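Local coordinates for protein sulfate transporter/antisigma-factor antagonist STAS (Planctomyces limnophilus, PDB 3T6O) that probably acts as an anti-sigma factor antagonist, a STAS-domain protein of the kind that relieves sigma factors of their inhibitors, at residues A[8-11]-A[16-19]; A[67-72]-A[82-87]. One frame throughout, in Å; residues are numbered along the deposited sequence. Where two conformers were deposited one is given.

Contact 1 (A[8-11]-A[16-19]); sequences RVTH and TVIS
Arg8 and Ser19 form the first hydrogen-bonded pair of two antiparallel strands, whose axes approach to 4.6 Å. Arg8 N donates to Ser19 O at 2.8 Å, and Ser19 N returns a bond to Arg8 O. Arg8 is modelled in two conformers, and the placement of its side chain is therefore tentative. In one of them, with CG set between the backbone N and the carbonyl carbon (chi1 40°), the chain runs out extended and lays its guanidinium over Ser19, whose OG sits above one face, offset toward the rim and 3.5 Å from Arg8 NH2, at an angle too poor for a hydrogen bond.

Val9, in the next, non-hydrogen-bonded pair, projects from the other face of the sheet. Its CG2 lies beside Ile18 CD1 at 3.8 Å, the two side chains pointing the same way, while its CG1 meets the Thr16 methyl CG2 at 3.6 Å. Ala42 packs against all three of these residues.

Thr10 pairs with Val17 through two backbone bonds, the one from Val17 N to Thr10 O being nearly straight (178°). The two side chains cross obliquely, Thr10 OG1 lying 3.4 Å from Val17 CB; this hydroxyl is also hydrogen-bonded to Glu12. A water adds a link within the pair, donating to Thr10 OG1 at 2.7 Å and to Val17 O.

His11 ends the segment alongside Thr16, its ring oblique to the hydroxyl, with CE1 3.6 Å from Thr16 OG1.

Thr16 and Ile18 also bond through their backbones to the strand 50-54, on the side away from 8-11. The arrangement is a beta hairpin that supplies one edge strand, 8-12, and its neighbour 15-19 to the mixed sheet of this STAS domain.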
loop_
_atom_site.group_PDB
_atom_site.type_symbol
_atom_site.label_atom_id
_atom_site.label_comp_id
_atom_site.label_asym_id
_atom_site.label_seq_id
_atom_site.Cartn_x
_atom_site.Cartn_y
_atom_site.Cartn_z
ATOM N N ARG A 8 11.068 -8.441 -21.739
ATOM C CA ARG A 8 10.603 -8.605 -23.110
ATOM C C ARG A 8 9.188 -9.135 -23.122
ATOM O O ARG A 8 8.781 -9.974 -22.322
ATOM C CB ARG A 8 11.540 -9.429 -23.980
ATOM C CG ARG A 8 12.177 -10.626 -23.349
ATOM C CD ARG A 8 12.688 -11.603 -24.455
ATOM N NE ARG A 8 12.899 -12.964 -23.946
ATOM C CZ ARG A 8 12.066 -13.966 -24.191
ATOM N NH1 ARG A 8 12.304 -15.178 -23.691
ATOM N NH2 ARG A 8 10.984 -13.730 -24.927
ATOM N N VAL A 9 8.382 -8.553 -23.996
ATOM C CA VAL A 9 6.962 -8.865 -24.051
ATOM C C VAL A 9 6.726 -9.563 -25.384
ATOM O O VAL A 9 7.021 -9.005 -26.413
ATOM C CB VAL A 9 6.086 -7.598 -23.939
ATOM C CG1 VAL A 9 4.609 -7.939 -24.097
ATOM C CG2 VAL A 9 6.329 -6.814 -22.560
ATOM N N THR A 10 6.206 -10.784 -25.359
ATOM C CA THR A 10 5.889 -11.508 -26.614
ATOM C C THR A 10 4.420 -11.945 -26.595
ATOM O O THR A 10 3.772 -12.004 -25.539
ATOM C CB THR A 10 6.791 -12.716 -26.793
ATOM O OG1 THR A 10 6.821 -13.436 -25.565
ATOM C CG2 THR A 10 8.262 -12.325 -27.208
ATOM N N HIS A 11 3.864 -12.140 -27.774
ATOM C CA HIS A 11 2.520 -12.626 -27.912
ATOM C C HIS A 11 2.603 -14.027 -28.443
ATOM O O HIS A 11 3.085 -14.238 -29.538
ATOM C CB HIS A 11 1.792 -11.756 -28.907
ATOM C CG HIS A 11 1.470 -10.398 -28.386
ATOM N ND1 HIS A 11 0.575 -10.193 -27.364
ATOM C CD2 HIS A 11 1.937 -9.179 -28.735
ATOM C CE1 HIS A 11 0.512 -8.899 -27.095
ATOM N NE2 HIS A 11 1.309 -8.260 -27.932
ATOM N N THR A 16 -0.061 -12.918 -23.496
ATOM C CA THR A 16 1.001 -11.949 -23.453
ATOM C C THR A 16 2.011 -12.517 -22.493
ATOM O O THR A 16 1.700 -12.710 -21.297
ATOM C CB THR A 16 0.503 -10.582 -22.922
ATOM O OG1 THR A 16 -0.466 -10.018 -23.819
ATOM C CG2 THR A 16 1.678 -9.602 -22.757
ATOM N N VAL A 17 3.205 -12.771 -22.979
ATOM C CA VAL A 17 4.195 -13.454 -22.195
ATOM C C VAL A 17 5.209 -12.418 -21.796
ATOM O O VAL A 17 5.729 -11.716 -22.642
ATOM C CB VAL A 17 4.902 -14.604 -22.990
ATOM C CG1 VAL A 17 5.982 -15.265 -22.129
ATOM C CG2 VAL A 17 3.891 -15.697 -23.475
ATOM N N ILE A 18 5.473 -12.299 -20.500
ATOM C CA ILE A 18 6.525 -11.415 -19.980
ATOM C C ILE A 18 7.747 -12.246 -19.565
ATOM O O ILE A 18 7.618 -13.188 -18.757
ATOM C CB ILE A 18 6.040 -10.688 -18.710
ATOM C CG1 ILE A 18 4.692 -10.009 -18.955
ATOM C CG2 ILE A 18 7.175 -9.811 -18.071
ATOM C CD1 ILE A 18 4.648 -8.941 -19.947
ATOM N N SER A 19 8.909 -11.933 -20.124
ATOM C CA SER A 19 10.132 -12.663 -19.813
ATOM C C SER A 19 11.234 -11.685 -19.415
ATOM O O SER A 19 11.182 -10.483 -19.766
ATOM C CB SER A 19 10.622 -13.441 -21.059
ATOM O OG SER A 19 9.567 -14.077 -21.776
HETATM O O HOH W 1 8.348 -12.741 -23.499
#

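Contact 2 (A[67-72]-A[82-87]); sequences ELLVRG and GVFALC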
loop_
_atom_site.group_PDB
_atom_site.type_symbol
_atom_site.label_atom_id
_atom_site.label_comp_id
_atom_site.label_asym_id
_atom_site.label_seq_id
_atom_site.Cartn_x
_atom_site.Cartn_y
_atom_site.Cartn_z
ATOM N N GLU A 67 4.550 -6.791 -5.494
ATOM C CA GLU A 67 3.691 -5.628 -5.585
ATOM C C GLU A 67 3.431 -5.216 -7.049
ATOM O O GLU A 67 2.287 -4.952 -7.422
ATOM C CB GLU A 67 4.300 -4.436 -4.852
ATOM C CG GLU A 67 4.111 -4.472 -3.388
ATOM C CD GLU A 67 4.867 -3.332 -2.660
ATOM O OE1 GLU A 67 5.409 -2.398 -3.354
ATOM O OE2 GLU A 67 4.896 -3.409 -1.412
ATOM N N LEU A 68 4.477 -5.176 -7.859
ATOM C CA LEU A 68 4.255 -4.888 -9.302
ATOM C C LEU A 68 3.325 -5.896 -9.947
ATOM O O LEU A 68 2.417 -5.529 -10.674
ATOM C CB LEU A 68 5.558 -4.879 -10.085
ATOM C CG LEU A 68 5.463 -4.470 -11.583
ATOM C CD1 LEU A 68 4.804 -3.092 -11.790
ATOM C CD2 LEU A 68 6.859 -4.490 -12.161
ATOM N N LEU A 69 3.573 -7.181 -9.705
ATOM C CA LEU A 69 2.752 -8.244 -10.294
ATOM C C LEU A 69 1.252 -8.067 -9.933
ATOM O O LEU A 69 0.345 -8.254 -10.782
ATOM C CB LEU A 69 3.281 -9.603 -9.887
ATOM C CG LEU A 69 4.618 -10.182 -10.439
ATOM C CD1 LEU A 69 4.794 -11.647 -10.027
ATOM C CD2 LEU A 69 4.727 -10.081 -11.919
ATOM N N VAL A 70 1.010 -7.630 -8.698
ATOM C CA VAL A 70 -0.349 -7.420 -8.177
ATOM C C VAL A 70 -0.988 -6.259 -8.944
ATOM O O VAL A 70 -2.156 -6.314 -9.281
ATOM C CB VAL A 70 -0.328 -7.221 -6.652
ATOM C CG1 VAL A 70 -1.638 -6.665 -6.112
ATOM C CG2 VAL A 70 0.031 -8.582 -5.911
ATOM N N ARG A 71 -0.203 -5.241 -9.268
ATOM C CA ARG A 71 -0.713 -4.129 -10.074
ATOM C C ARG A 71 -1.124 -4.586 -11.449
ATOM O O ARG A 71 -2.132 -4.115 -11.990
ATOM C CB ARG A 71 0.296 -2.977 -10.192
ATOM C CG ARG A 71 0.633 -2.322 -8.895
ATOM C CD ARG A 71 1.764 -1.303 -9.071
ATOM N NE ARG A 71 1.298 -0.177 -9.829
ATOM C CZ ARG A 71 2.061 0.755 -10.401
ATOM N NH1 ARG A 71 3.385 0.687 -10.326
ATOM N NH2 ARG A 71 1.477 1.774 -11.038
ATOM N N GLY A 72 -0.333 -5.458 -12.038
ATOM C CA GLY A 72 -0.648 -6.035 -13.344
ATOM C C GLY A 72 -1.906 -6.870 -13.231
ATOM O O GLY A 72 -2.848 -6.714 -14.003
ATOM N N GLY A 82 -10.266 -14.029 -17.847
ATOM C CA GLY A 82 -8.889 -13.531 -17.726
ATOM C C GLY A 82 -8.029 -14.536 -16.978
ATOM O O GLY A 82 -8.565 -15.389 -16.277
ATOM N N VAL A 83 -6.714 -14.490 -17.151
ATOM C CA VAL A 83 -5.837 -15.410 -16.443
ATOM C C VAL A 83 -4.527 -14.722 -16.269
ATOM O O VAL A 83 -3.983 -14.172 -17.220
ATOM C CB VAL A 83 -5.557 -16.749 -17.221
ATOM C CG1 VAL A 83 -4.520 -17.604 -16.469
ATOM C CG2 VAL A 83 -6.836 -17.523 -17.524
ATOM N N PHE A 84 -4.006 -14.766 -15.055
ATOM C CA PHE A 84 -2.707 -14.199 -14.741
ATOM C C PHE A 84 -1.929 -15.355 -14.124
ATOM O O PHE A 84 -2.281 -15.811 -13.019
ATOM C CB PHE A 84 -2.862 -13.047 -13.730
ATOM C CG PHE A 84 -1.582 -12.276 -13.477
ATOM C CD1 PHE A 84 -0.701 -12.689 -12.528
ATOM C CD2 PHE A 84 -1.318 -11.099 -14.154
ATOM C CE1 PHE A 84 0.483 -11.999 -12.281
ATOM C CE2 PHE A 84 -0.155 -10.399 -13.935
ATOM C CZ PHE A 84 0.756 -10.853 -12.983
ATOM N N ALA A 85 -0.934 -15.859 -14.848
ATOM C CA ALA A 85 -0.234 -17.117 -14.524
ATOM C C ALA A 85 1.281 -16.889 -14.409
ATOM O O ALA A 85 1.862 -15.925 -14.937
ATOM C CB ALA A 85 -0.550 -18.215 -15.614
ATOM N N LEU A 86 1.933 -17.775 -13.683
ATOM C CA LEU A 86 3.393 -17.785 -13.630
ATOM C C LEU A 86 3.921 -19.102 -14.200
ATOM O O LEU A 86 3.180 -20.108 -14.262
ATOM C CB LEU A 86 3.842 -17.661 -12.198
ATOM C CG LEU A 86 3.254 -16.575 -11.291
ATOM C CD1 LEU A 86 3.934 -16.662 -9.893
ATOM C CD2 LEU A 86 3.434 -15.212 -11.867
ATOM N N CYS A 87 5.180 -19.097 -14.634
ATOM C CA CYS A 87 5.877 -20.332 -14.963
ATOM C C CYS A 87 7.361 -20.206 -14.740
ATOM O O CYS A 87 7.871 -19.118 -14.571
ATOM C CB CYS A 87 5.625 -20.839 -16.394
ATOM S SG CYS A 87 6.288 -19.806 -17.734
#
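Helix segment 67-72 lies over strand 83-87 with the axes 10.4 Å apart at their closest and their directions 147° from each other, and no hydrogen bond links the two. Phe84 spans most of the gap. Its CG is anti to the backbone N (chi1 -173°), which carries the ring out toward the helix, where CZ comes within 3.4 Å of Leu69 O. The carbonyl oxygen approaches the ring obliquely. Leu69 crosses Phe84 at about a right angle, with its CD2 4.2 Å from Phe84 CZ, and its other methyl, CD1, reaches Leu86 CD2 at the same distance. Leu86 thus joins the contact through the end of its side chain. One turn further along the helix, Gly72 has no side chain to hold the ring off, and its carbonyl carbon lies 4.0 Å from Phe84 CE2. The four residues are buried, and the packing between them is apolar apart from the approach of the ring to the Leu69 carbonyl.

Trp106 extends this core, meeting the Phe84 ring with planes at about 50° and touching Leu69, while Ile53 of strand 50-54 packs against Phe84 and Leu86. Away from the sheet, Arg71 forms a salt bridge to Glu95 of a neighbouring subunit. Helix and strand belong to the beta-alpha-beta crossover from 50-54 to the parallel 83-87, and Leu68 packs on helix 29-41, which lies beside helix 63-76.

Contact 1 closes before contact 2 opens along the chain, and both belong to the mixed sheet of the STAS domain. Their centres are 12 Å apart and their nearest atoms about 6 Å, without touching. The hairpin 8-12/15-19 forms one edge of the sheet, with 8-12 outermost within the chain; strand 50-54 lies between 15-19 and 83-87 and is bonded to both. Contact 1 is pairing within the sheet, whereas contact 2 is helix-on-sheet packing near the centre of the chain. One joins strands at the partly buried edge of this alpha/beta domain, the other seats a helix on the sheet in the core.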